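Local atomic coordinates of diol-dehydratase (Roseburia inulinivorans, PDB entry 5I2A), a protein that acts as a B12-independent diol dehydratase of the glycyl radical enzyme type, probably a lyase that removes water from 1,2-propanediol. Residues Asn180-Lys185 and Ile212-Val217; Asp800-Pro805 and Leu825-Gln830; Pro143-Ala148 and Val508-Ala513; Ile417-His422 and Asp745-Ser750; Glu645-Ile650 and Gly712-Thr717. One frame throughout, in Å; residues are numbered along the deposited sequence.

Contact 1 of 5, residues Asn180-Lys185 and Ile212-Val217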
# COMPACT_ATOMS: atom_id res chain seq x y z
N ASN A 180 -8.97 8.35 27.12
CA ASN A 180 -10.26 7.69 27.23
C ASN A 180 -11.26 8.34 26.28
O ASN A 180 -11.99 7.66 25.59
CB ASN A 180 -10.78 7.75 28.66
CG ASN A 180 -12.02 6.93 28.84
OD1 ASN A 180 -11.97 5.70 28.77
ND2 ASN A 180 -13.14 7.59 29.06
N GLY A 181 -11.25 9.67 26.26
CA GLY A 181 -12.07 10.41 25.34
C GLY A 181 -11.72 10.19 23.88
O GLY A 181 -12.60 10.15 23.02
N VAL A 182 -10.43 10.07 23.57
CA VAL A 182 -10.02 9.83 22.20
C VAL A 182 -10.53 8.45 21.75
O VAL A 182 -11.06 8.33 20.66
CB VAL A 182 -8.48 9.92 22.03
CG1 VAL A 182 -8.05 9.46 20.63
CG2 VAL A 182 -8.03 11.36 22.27
N LYS A 183 -10.40 7.45 22.61
CA LYS A 183 -10.90 6.11 22.31
C LYS A 183 -12.40 6.13 22.05
O LYS A 183 -12.89 5.48 21.13
CB LYS A 183 -10.59 5.15 23.44
CG LYS A 183 -9.13 4.80 23.55
CD LYS A 183 -8.92 3.60 24.45
CE LYS A 183 -9.29 3.90 25.89
NZ LYS A 183 -9.22 2.67 26.74
N GLU A 184 -13.13 6.91 22.85
CA GLU A 184 -14.56 7.00 22.65
C GLU A 184 -14.90 7.65 21.31
O GLU A 184 -15.85 7.26 20.65
CB GLU A 184 -15.23 7.78 23.80
CG GLU A 184 -16.72 7.48 23.94
CD GLU A 184 -17.09 6.04 23.55
OE1 GLU A 184 -16.62 5.09 24.23
OE2 GLU A 184 -17.83 5.85 22.55
N LYS A 185 -14.12 8.64 20.92
CA LYS A 185 -14.26 9.25 19.60
C LYS A 185 -14.04 8.20 18.50
O LYS A 185 -14.76 8.15 17.51
CB LYS A 185 -13.27 10.40 19.47
CG LYS A 185 -13.29 11.22 18.19
CD LYS A 185 -12.40 12.46 18.43
CE LYS A 185 -12.00 13.18 17.15
NZ LYS A 185 -11.06 14.29 17.47
N ILE A 212 -5.49 0.40 20.37
CA ILE A 212 -4.34 -0.29 20.92
C ILE A 212 -3.24 0.71 21.33
O ILE A 212 -2.66 0.59 22.41
CB ILE A 212 -3.80 -1.31 19.91
CG1 ILE A 212 -4.83 -2.44 19.75
CG2 ILE A 212 -2.45 -1.88 20.37
CD1 ILE A 212 -4.61 -3.33 18.55
N SER A 213 -2.99 1.70 20.49
CA SER A 213 -1.95 2.69 20.78
C SER A 213 -2.33 3.56 21.99
O SER A 213 -1.48 3.89 22.80
CB SER A 213 -1.68 3.58 19.55
OG SER A 213 -1.31 2.79 18.43
N CYS A 214 -3.60 3.93 22.10
CA CYS A 214 -4.02 4.71 23.25
C CYS A 214 -3.88 3.90 24.54
O CYS A 214 -3.35 4.40 25.54
CB CYS A 214 -5.45 5.19 23.08
SG CYS A 214 -5.63 6.53 21.90
N ASP A 215 -4.29 2.64 24.52
CA ASP A 215 -4.17 1.79 25.70
C ASP A 215 -2.70 1.52 26.07
O ASP A 215 -2.38 1.39 27.24
CB ASP A 215 -4.93 0.48 25.51
CG ASP A 215 -6.44 0.66 25.64
OD1 ASP A 215 -6.86 1.57 26.39
OD2 ASP A 215 -7.20 -0.07 24.98
N ALA A 216 -1.82 1.48 25.07
CA ALA A 216 -0.39 1.35 25.33
C ALA A 216 0.18 2.54 26.13
O ALA A 216 1.00 2.37 27.01
CB ALA A 216 0.36 1.20 24.01
N VAL A 217 -0.26 3.74 25.79
CA VAL A 217 0.22 4.92 26.49
C VAL A 217 -0.35 4.95 27.92
O VAL A 217 0.33 5.34 28.86
CB VAL A 217 -0.15 6.21 25.74
CG1 VAL A 217 0.30 7.44 26.53
CG2 VAL A 217 0.45 6.20 24.33
O HOH W 1 -9.91 -0.20 25.48
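Lys183 and Cys214 hold the closest pair of CA atoms, 7.1 Å apart, between two helical segments that run antiparallel at 169° with axes 9.8 Å apart. They belong to helices 171-190 and 200-233, successive in the chain, which form a helical hairpin. Across the seam CG of Lys183 packs on CB of Cys214 (3.7 Å), while CG1 of Val182 lies 4.0 Å from SG of Cys214 in the more buried part of the contact. Lys183 then bends at its third torsion (chi3 -66°), turning NZ toward Asp215, and the two side chains cross at about a right angle. NZ of Lys183 meets OD1 of Asp215 at 2.6 Å on the syn lone pair, a salt bridge that is also a hydrogen bond. One water closes the link, accepting from NZ of Lys183 and donating to OD2 of Asp215 at 2.8 Å. A leucine in place of Lys183 would probably leave the Asp215 carboxylate without its charged mate and the water without the ammonium that donates to it here. The hairpin illustrates a division of labour: small apolar groups on the buried side, and on the partly exposed side a charge pair whose two carboxylate oxygens are both engaged.

Contact 2 of 5, residues Asp800-Pro805 and Leu825-Gln830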
# COMPACT_ATOMS: atom_id res chain seq x y z
N ASP A 800 37.25 33.07 23.97
CA ASP A 800 37.71 32.48 25.23
C ASP A 800 37.07 31.11 25.48
O ASP A 800 37.71 30.22 26.04
CB ASP A 800 37.42 33.40 26.42
CG ASP A 800 38.29 33.05 27.64
OD1 ASP A 800 39.47 32.76 27.45
OD2 ASP A 800 37.78 33.06 28.78
N ALA A 801 35.81 30.95 25.07
CA ALA A 801 35.11 29.67 25.25
C ALA A 801 35.71 28.60 24.33
O ALA A 801 35.68 27.41 24.65
CB ALA A 801 33.62 29.83 24.98
N GLN A 802 36.27 29.03 23.20
CA GLN A 802 37.01 28.12 22.34
C GLN A 802 38.31 27.69 22.98
O GLN A 802 38.65 26.52 22.97
CB GLN A 802 37.30 28.75 20.98
CG GLN A 802 36.13 28.72 20.03
CD GLN A 802 36.54 29.02 18.60
OE1 GLN A 802 37.37 29.90 18.36
NE2 GLN A 802 35.98 28.29 17.64
N ALA A 803 39.04 28.66 23.55
CA ALA A 803 40.34 28.40 24.15
C ALA A 803 40.25 27.64 25.47
O ALA A 803 41.09 26.81 25.78
CB ALA A 803 41.10 29.71 24.35
N HIS A 804 39.21 27.94 26.25
CA HIS A 804 39.05 27.34 27.57
C HIS A 804 37.61 26.92 27.80
O HIS A 804 36.91 27.56 28.58
CB HIS A 804 39.48 28.32 28.67
CG HIS A 804 40.84 28.91 28.44
ND1 HIS A 804 42.00 28.24 28.76
CD2 HIS A 804 41.21 30.10 27.92
CE1 HIS A 804 43.04 29.00 28.43
NE2 HIS A 804 42.59 30.13 27.93
N PRO A 805 37.17 25.83 27.15
CA PRO A 805 35.76 25.42 27.26
C PRO A 805 35.32 25.10 28.68
O PRO A 805 34.14 25.22 29.01
CB PRO A 805 35.67 24.17 26.36
CG PRO A 805 37.09 23.69 26.22
CD PRO A 805 37.94 24.95 26.26
N LEU A 825 29.39 22.34 20.35
CA LEU A 825 29.47 22.53 18.91
C LEU A 825 30.90 22.35 18.41
O LEU A 825 31.86 22.66 19.13
CB LEU A 825 28.95 23.92 18.53
CG LEU A 825 27.55 24.26 19.03
CD1 LEU A 825 27.12 25.62 18.52
CD2 LEU A 825 26.53 23.18 18.62
N SER A 826 31.04 21.86 17.18
CA SER A 826 32.35 21.65 16.58
C SER A 826 33.02 22.97 16.26
O SER A 826 32.35 24.00 16.16
CB SER A 826 32.24 20.82 15.29
OG SER A 826 31.72 21.62 14.25
N LYS A 827 34.34 22.94 16.07
CA LYS A 827 35.08 24.16 15.76
C LYS A 827 34.55 24.87 14.52
O LYS A 827 34.45 26.10 14.50
CB LYS A 827 36.57 23.84 15.57
CG LYS A 827 37.36 25.08 15.21
CD LYS A 827 38.83 24.80 14.99
CE LYS A 827 39.50 25.99 14.30
NZ LYS A 827 39.16 27.28 14.99
N SER A 828 34.24 24.12 13.47
CA SER A 828 33.78 24.76 12.24
C SER A 828 32.44 25.49 12.45
O SER A 828 32.22 26.57 11.90
CB SER A 828 33.69 23.74 11.10
OG SER A 828 32.74 22.73 11.38
N LEU A 829 31.55 24.92 13.24
CA LEU A 829 30.27 25.59 13.50
C LEU A 829 30.47 26.78 14.44
O LEU A 829 29.92 27.85 14.22
CB LEU A 829 29.25 24.61 14.07
CG LEU A 829 27.88 25.19 14.43
CD1 LEU A 829 27.25 25.93 13.26
CD2 LEU A 829 26.97 24.07 14.89
N GLN A 830 31.27 26.59 15.49
CA GLN A 830 31.65 27.69 16.37
C GLN A 830 32.24 28.85 15.58
O GLN A 830 31.87 30.00 15.79
CB GLN A 830 32.66 27.25 17.42
CG GLN A 830 32.15 26.28 18.47
CD GLN A 830 33.25 25.90 19.45
OE1 GLN A 830 34.43 26.09 19.15
NE2 GLN A 830 32.89 25.37 20.61
O HOH W 2 34.79 25.07 22.82
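Two flat amides, those of Gln802 and Gln830, carry this contact, and their planes stand 52° apart. OE1 of Gln830 lies nearly within the amide plane of Gln802 (8° out of it), whereas NE2 of Gln802 comes to the Gln830 carbonyl tilted 26° from that group's own plane. This side-chain amide hydrogen bond ties together helices 795-803 and 827-835, which flank the loop of the glycyl radical domain that holds Gly817, the predicted site of the radical, which is absent here. NE2 of Gln802 donates to OE1 of Gln830 over 3.1 Å, and CG of Gln802 stands 3.3 Å from that same oxygen, because the two extended side chains slide past each other in opposite directions. Both amide nitrogens have further partners. NE2 of Gln802 also bonds to Asp831, whose carboxylate pairs with Lys827 as well, so one acid serves both partners. NE2 of Gln830 donates to the backbone oxygen of Phe822, which helps fix the rotation of the amide and hence the direction in which OE1 is offered. That nitrogen also gives a bond to a water 2.9 Å away, and the water donates to O of Ala801 at 3.1 Å.

Contact 3 of 5, residues Pro143-Ala148 and Val508-Ala513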
# COMPACT_ATOMS: atom_id res chain seq x y z
N PRO A 143 17.04 7.81 -11.22
CA PRO A 143 18.51 7.84 -11.32
C PRO A 143 19.05 9.27 -11.36
O PRO A 143 20.09 9.53 -10.77
CB PRO A 143 18.79 7.13 -12.65
CG PRO A 143 17.59 6.26 -12.88
CD PRO A 143 16.43 7.03 -12.30
N GLU A 144 18.34 10.18 -12.02
CA GLU A 144 18.78 11.57 -12.10
C GLU A 144 18.76 12.22 -10.71
O GLU A 144 19.60 13.05 -10.40
CB GLU A 144 17.90 12.36 -13.09
CG GLU A 144 18.10 11.98 -14.57
CD GLU A 144 17.34 10.73 -15.00
OE1 GLU A 144 16.79 10.00 -14.15
OE2 GLU A 144 17.28 10.47 -16.21
N THR A 145 17.79 11.82 -9.90
CA THR A 145 17.70 12.27 -8.52
C THR A 145 18.89 11.80 -7.68
O THR A 145 19.47 12.58 -6.91
CB THR A 145 16.39 11.77 -7.87
OG1 THR A 145 15.28 12.24 -8.64
CG2 THR A 145 16.27 12.26 -6.44
N LEU A 146 19.26 10.53 -7.83
CA LEU A 146 20.41 10.00 -7.12
C LEU A 146 21.68 10.76 -7.54
O LEU A 146 22.54 11.04 -6.72
CB LEU A 146 20.57 8.50 -7.37
CG LEU A 146 19.41 7.62 -6.87
CD1 LEU A 146 19.60 6.15 -7.28
CD2 LEU A 146 19.27 7.73 -5.36
N ARG A 147 21.76 11.11 -8.82
CA ARG A 147 22.91 11.84 -9.34
C ARG A 147 22.99 13.23 -8.72
O ARG A 147 24.06 13.68 -8.30
CB ARG A 147 22.86 11.95 -10.87
CG ARG A 147 24.06 12.67 -11.47
CD ARG A 147 24.00 12.72 -13.00
NE ARG A 147 22.86 13.51 -13.44
CZ ARG A 147 22.40 13.56 -14.69
NH1 ARG A 147 22.99 12.87 -15.65
NH2 ARG A 147 21.34 14.31 -14.97
N ALA A 148 21.85 13.91 -8.64
CA ALA A 148 21.81 15.25 -8.06
C ALA A 148 22.29 15.23 -6.60
O ALA A 148 23.01 16.12 -6.15
CB ALA A 148 20.40 15.82 -8.15
N VAL A 508 12.00 17.39 -5.45
CA VAL A 508 10.60 17.00 -5.29
C VAL A 508 10.49 15.47 -5.49
O VAL A 508 9.82 14.78 -4.72
CB VAL A 508 9.67 17.76 -6.27
CG1 VAL A 508 8.23 17.21 -6.24
CG2 VAL A 508 9.68 19.28 -5.97
N ASN A 509 11.19 14.94 -6.48
CA ASN A 509 11.22 13.50 -6.69
C ASN A 509 11.73 12.75 -5.44
O ASN A 509 11.14 11.77 -5.02
CB ASN A 509 12.07 13.15 -7.92
CG ASN A 509 12.07 11.66 -8.24
OD1 ASN A 509 12.98 10.94 -7.84
ND2 ASN A 509 11.05 11.19 -8.96
N ALA A 510 12.81 13.25 -4.84
CA ALA A 510 13.41 12.60 -3.68
C ALA A 510 12.45 12.59 -2.47
O ALA A 510 12.24 11.56 -1.84
CB ALA A 510 14.74 13.27 -3.31
N ASP A 511 11.87 13.74 -2.17
CA ASP A 511 10.95 13.84 -1.04
C ASP A 511 9.68 13.01 -1.27
O ASP A 511 9.21 12.33 -0.36
CB ASP A 511 10.58 15.30 -0.76
CG ASP A 511 11.61 16.00 0.09
OD1 ASP A 511 12.23 15.34 0.95
OD2 ASP A 511 11.78 17.22 -0.10
N ASN A 512 9.14 13.06 -2.49
CA ASN A 512 7.95 12.28 -2.80
C ASN A 512 8.24 10.78 -2.68
O ASN A 512 7.41 10.02 -2.21
CB ASN A 512 7.41 12.62 -4.20
CG ASN A 512 6.70 13.98 -4.24
OD1 ASN A 512 6.49 14.61 -3.20
ND2 ASN A 512 6.31 14.42 -5.43
N ALA A 513 9.43 10.36 -3.10
CA ALA A 513 9.85 8.97 -2.93
C ALA A 513 9.88 8.56 -1.45
O ALA A 513 9.39 7.50 -1.07
CB ALA A 513 11.22 8.73 -3.58
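The first torsion of Thr145 (chi1 -57°) sets OG1 beside its own backbone N and puts CG2 on the opposite branch, so that the two arms fork toward neighbouring residues of segment 508-513 of helix 489-521. On that side Asn509 swings CG to the far side from its N (chi1 -177°), which carries the amide out to the hydroxyl. OG1 of Thr145 donates to OD1 of Asn509 at 2.8 Å. The hydroxyl reaches the oxygen from above the carbonyl plane, 49° out of it, and not on a lone pair. OD1 of Asn509 also accepts from the backbone N of Ala142, just ahead of Pro143, so a single buried oxygen grips the start of helix 143-150 twice. The second arm, CG2 of Thr145, rests on CB of Ala510 at 3.6 Å. Alanine is small enough for the backbones to come close there, with 6.5 Å between the CA atoms of Thr145 and Ala510. The amide nitrogen of Asn509 is used as well, in a hydrogen bond to O of Phe195 in the second subunit, which joins this contact to the dimer interface. Within the chain, Phe154 of strand 154-155 packs on both Thr145 and Ala510, Leu506, earlier on the same helix as Asn509, lies against Thr145 and Ala148, and Tyr689 of strand 688-689 borders Val508 and Asp511.

Contact 4 of 5, residues Ile417-His422 and Asp745-Ser750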
# COMPACT_ATOMS: atom_id res chain seq x y z
N ILE A 417 -0.07 34.99 9.44
CA ILE A 417 -1.49 34.68 9.38
C ILE A 417 -2.04 34.78 7.94
O ILE A 417 -2.67 33.84 7.48
CB ILE A 417 -2.28 35.59 10.38
CG1 ILE A 417 -2.03 35.08 11.81
CG2 ILE A 417 -3.77 35.62 10.06
CD1 ILE A 417 -2.47 36.01 12.88
N PRO A 418 -1.78 35.89 7.22
CA PRO A 418 -2.22 35.87 5.83
C PRO A 418 -1.53 34.79 4.97
O PRO A 418 -2.17 34.25 4.06
CB PRO A 418 -1.85 37.26 5.32
CG PRO A 418 -1.88 38.11 6.53
CD PRO A 418 -1.32 37.23 7.63
N ALA A 419 -0.26 34.47 5.24
CA ALA A 419 0.41 33.45 4.45
C ALA A 419 -0.28 32.09 4.62
O ALA A 419 -0.49 31.36 3.66
CB ALA A 419 1.89 33.34 4.80
N LEU A 420 -0.66 31.77 5.85
CA LEU A 420 -1.37 30.52 6.12
C LEU A 420 -2.73 30.48 5.42
O LEU A 420 -3.11 29.46 4.86
CB LEU A 420 -1.56 30.31 7.62
CG LEU A 420 -0.26 30.00 8.36
CD1 LEU A 420 -0.50 30.08 9.85
CD2 LEU A 420 0.29 28.62 7.97
N VAL A 421 -3.44 31.60 5.46
CA VAL A 421 -4.73 31.70 4.80
C VAL A 421 -4.56 31.51 3.30
O VAL A 421 -5.31 30.78 2.68
CB VAL A 421 -5.42 33.04 5.11
CG1 VAL A 421 -6.58 33.28 4.14
CG2 VAL A 421 -5.89 33.07 6.58
N HIS A 422 -3.52 32.12 2.75
CA HIS A 422 -3.26 31.99 1.32
C HIS A 422 -3.00 30.54 0.91
O HIS A 422 -3.37 30.13 -0.19
CB HIS A 422 -2.07 32.88 0.91
CG HIS A 422 -1.72 32.80 -0.54
ND1 HIS A 422 -2.62 33.11 -1.54
CD2 HIS A 422 -0.57 32.46 -1.17
CE1 HIS A 422 -2.04 32.96 -2.72
NE2 HIS A 422 -0.79 32.57 -2.52
N ASP A 745 10.45 38.42 -0.97
CA ASP A 745 9.07 37.99 -0.73
C ASP A 745 9.07 36.87 0.31
O ASP A 745 9.34 35.72 -0.02
CB ASP A 745 8.40 37.53 -2.02
CG ASP A 745 6.91 37.24 -1.84
OD1 ASP A 745 6.46 36.97 -0.71
OD2 ASP A 745 6.19 37.27 -2.85
N HIS A 746 8.75 37.20 1.56
CA HIS A 746 8.77 36.19 2.62
C HIS A 746 7.53 35.33 2.64
O HIS A 746 7.61 34.14 2.97
CB HIS A 746 8.94 36.86 3.98
CG HIS A 746 10.27 37.52 4.17
ND1 HIS A 746 11.25 36.98 4.97
CD2 HIS A 746 10.78 38.66 3.65
CE1 HIS A 746 12.31 37.77 4.94
NE2 HIS A 746 12.05 38.79 4.14
N ALA A 747 6.39 35.94 2.32
CA ALA A 747 5.09 35.27 2.44
C ALA A 747 4.97 34.08 1.49
O ALA A 747 4.37 33.08 1.85
CB ALA A 747 3.96 36.26 2.18
N ILE A 748 5.56 34.17 0.31
CA ILE A 748 5.53 33.04 -0.62
C ILE A 748 6.35 31.86 -0.08
O ILE A 748 6.03 30.71 -0.36
CB ILE A 748 6.00 33.44 -2.04
CG1 ILE A 748 5.64 32.36 -3.06
CG2 ILE A 748 7.50 33.77 -2.10
CD1 ILE A 748 5.98 32.79 -4.51
N ALA A 749 7.36 32.15 0.73
CA ALA A 749 8.10 31.10 1.43
C ALA A 749 7.38 30.73 2.72
O ALA A 749 7.88 30.96 3.83
CB ALA A 749 9.52 31.54 1.74
N SER A 750 6.21 30.12 2.57
CA SER A 750 5.29 29.98 3.68
C SER A 750 5.65 28.80 4.59
O SER A 750 4.98 28.56 5.57
CB SER A 750 3.86 29.85 3.16
OG SER A 750 3.77 28.91 2.12
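CB of Ala419, on segment 417-422 of helix 413-422, is the side-chain atom that rests on the loop 745-750. It lies 3.9 Å from O of Ala747, 4.4 Å from CB of Ala747 and 4.3 Å from CB of Ser750, so the methyl sits between two residues of a curled loop. No hydrogen bond crosses; with side chains this short the backbones come near, and the CA atoms of Ala419 and Ala747 are 5.4 Å apart. The loop holds its own curl. Asp745 forms an Asx motif, its OD1 accepting from N of Ile748 at 3.1 Å in a nearly straight bond (163°) that arrives from above the carboxylate plane, and Ala749 is the centre of an inverse gamma turn that brings Ser750 back toward the helix. In the fold, helix 413-422 follows strand 409-412 and the loop leads to strand 756-759. Both strands belong to one five-stranded sheet, consistent with half of the ten-stranded barrel of glycyl radical enzymes. Farther out, Arg423, next after the helix, bonds to O of Ile748 and OG of Ser750, an oxygen that also pairs with Gln690. Tyr672 of helix 661-678 holds OD2 of Asp745.

Contact 5 of 5, residues Glu645-Ile650 and Gly712-Thr717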
# COMPACT_ATOMS: atom_id res chain seq x y z
N GLU A 645 43.59 40.78 -7.40
CA GLU A 645 42.93 42.06 -7.64
C GLU A 645 41.48 41.85 -8.07
O GLU A 645 40.63 42.69 -7.80
CB GLU A 645 43.68 42.91 -8.67
CG GLU A 645 43.78 42.33 -10.05
CD GLU A 645 44.60 43.21 -10.97
OE1 GLU A 645 44.00 43.97 -11.77
OE2 GLU A 645 45.85 43.14 -10.90
N ILE A 646 41.20 40.73 -8.72
CA ILE A 646 39.83 40.36 -9.02
C ILE A 646 39.04 40.18 -7.72
O ILE A 646 37.96 40.72 -7.57
CB ILE A 646 39.76 39.08 -9.87
CG1 ILE A 646 40.16 39.40 -11.32
CG2 ILE A 646 38.36 38.48 -9.83
CD1 ILE A 646 40.17 38.19 -12.23
N HIS A 647 39.61 39.43 -6.78
CA HIS A 647 39.00 39.25 -5.48
C HIS A 647 38.78 40.59 -4.79
O HIS A 647 37.72 40.84 -4.22
CB HIS A 647 39.85 38.35 -4.59
CG HIS A 647 39.11 37.78 -3.42
ND1 HIS A 647 39.70 37.60 -2.19
CD2 HIS A 647 37.84 37.34 -3.30
CE1 HIS A 647 38.81 37.08 -1.35
NE2 HIS A 647 37.68 36.91 -2.00
N GLU A 648 39.79 41.45 -4.86
CA GLU A 648 39.71 42.74 -4.18
C GLU A 648 38.62 43.62 -4.76
O GLU A 648 37.89 44.25 -3.99
CB GLU A 648 41.05 43.48 -4.24
CG GLU A 648 42.07 43.04 -3.18
CD GLU A 648 41.53 43.06 -1.75
OE1 GLU A 648 40.61 43.85 -1.45
OE2 GLU A 648 42.03 42.27 -0.91
N MET A 649 38.48 43.68 -6.08
CA MET A 649 37.42 44.53 -6.62
C MET A 649 36.05 43.93 -6.32
O MET A 649 35.08 44.67 -6.19
CB MET A 649 37.59 44.79 -8.13
CG MET A 649 37.93 43.60 -8.99
SD MET A 649 38.33 44.16 -10.68
CE MET A 649 36.72 44.65 -11.19
N ILE A 650 35.97 42.61 -6.19
CA ILE A 650 34.70 41.98 -5.82
C ILE A 650 34.33 42.32 -4.37
O ILE A 650 33.19 42.67 -4.09
CB ILE A 650 34.75 40.45 -6.02
CG1 ILE A 650 34.53 40.12 -7.50
CG2 ILE A 650 33.69 39.76 -5.18
CD1 ILE A 650 34.85 38.71 -7.87
N GLY A 712 32.70 36.55 -3.66
CA GLY A 712 34.00 36.70 -3.01
C GLY A 712 34.27 35.66 -1.93
O GLY A 712 35.35 35.60 -1.32
N ARG A 713 33.26 34.84 -1.68
CA ARG A 713 33.35 33.76 -0.72
C ARG A 713 34.38 32.72 -1.20
O ARG A 713 34.36 32.33 -2.36
CB ARG A 713 31.97 33.14 -0.53
CG ARG A 713 31.90 31.98 0.42
CD ARG A 713 30.52 31.28 0.42
NE ARG A 713 30.80 29.86 0.57
CZ ARG A 713 31.13 29.07 -0.45
NH1 ARG A 713 31.15 29.55 -1.69
NH2 ARG A 713 31.44 27.81 -0.22
N LEU A 714 35.26 32.28 -0.32
CA LEU A 714 36.29 31.31 -0.71
C LEU A 714 35.73 29.89 -0.71
O LEU A 714 34.73 29.60 -0.06
CB LEU A 714 37.49 31.39 0.24
CG LEU A 714 38.19 32.76 0.30
CD1 LEU A 714 39.47 32.70 1.14
CD2 LEU A 714 38.48 33.29 -1.10
N ALA A 715 36.39 29.02 -1.46
CA ALA A 715 35.96 27.64 -1.63
C ALA A 715 35.75 26.90 -0.31
O ALA A 715 36.57 26.97 0.61
CB ALA A 715 36.97 26.89 -2.49
N HIS A 716 34.62 26.20 -0.23
CA HIS A 716 34.29 25.26 0.85
C HIS A 716 34.06 25.92 2.21
O HIS A 716 33.93 25.23 3.21
CB HIS A 716 35.37 24.18 0.93
CG HIS A 716 35.66 23.56 -0.40
ND1 HIS A 716 36.94 23.35 -0.87
CD2 HIS A 716 34.83 23.16 -1.40
CE1 HIS A 716 36.89 22.83 -2.09
NE2 HIS A 716 35.61 22.71 -2.43
N THR A 717 33.95 27.25 2.23
CA THR A 717 33.56 27.95 3.45
C THR A 717 32.02 27.96 3.55
O THR A 717 31.36 27.65 2.56
CB THR A 717 34.11 29.38 3.48
OG1 THR A 717 33.54 30.15 2.42
CG2 THR A 717 35.67 29.37 3.38
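The imidazole of His647 meets the loop with its edge, bringing NE2 to the carbonyl of Gly712 and lying close to a methyl of Leu714. NE2 of His647 donates to O of Gly712 over 2.8 Å in a nearly straight bond (165°). The acceptor oxygen lies only 7° out of the ring plane, and the donor comes in the carbonyl plane on a lone pair, so the bond lies close to the plane of each group. CG of His647 is anti to its backbone N (chi1 -163°), which sends the ring away from its helix and over to the loop. Leu714 crosses the histidine at about a right angle, its CD2 3.8 Å from CE1 of His647. A turn further on, CG2 of Ile650 packs against N of Gly712 at 3.7 Å. At the backbone angles of Gly712 (positive phi, psi near zero) a side chain would collide with the preceding carbonyl oxygen, and it would also crowd Ile650. Beyond it the loop is braced internally: NE and NH2 of Arg713 grip O of Thr717 side-on, and OG1 of Thr717 donates to O of Leu714 at 2.8 Å, across a type II turn. A valine in place of His647 would probably leave the Gly712 carbonyl without this donor and Tyr591 without its stacking partner. Around the contact, Ile650 of helix 637-651 also packs on Thr567 and Leu571 of helix 558-574, and His716 rests against Thr598 and Thr599 of helix 597-613.

How the contacts relate
Contacts 3, 4 and 5 are buried, whereas contacts 1 and 2 are partly so, but burial does not decide the chemistry: contacts 3 and 5 keep hydrogen bonds, contact 4 has none. Contact 1 uses a charge pair and a water; contact 2 also has a water but joins its helices through neutral amides. Contact 3 alone touches the second subunit, contact 4 is plain methyl packing, and contact 5 offers a ring nitrogen to a loop carbonyl. Each contact draws on different helices or loops. Contacts 3 and 4 cross along the chain, and contact 5 is nested within the loop closed by contact 4. Contacts 2 and 5 approach nearest, about 8 Å between nearest atoms.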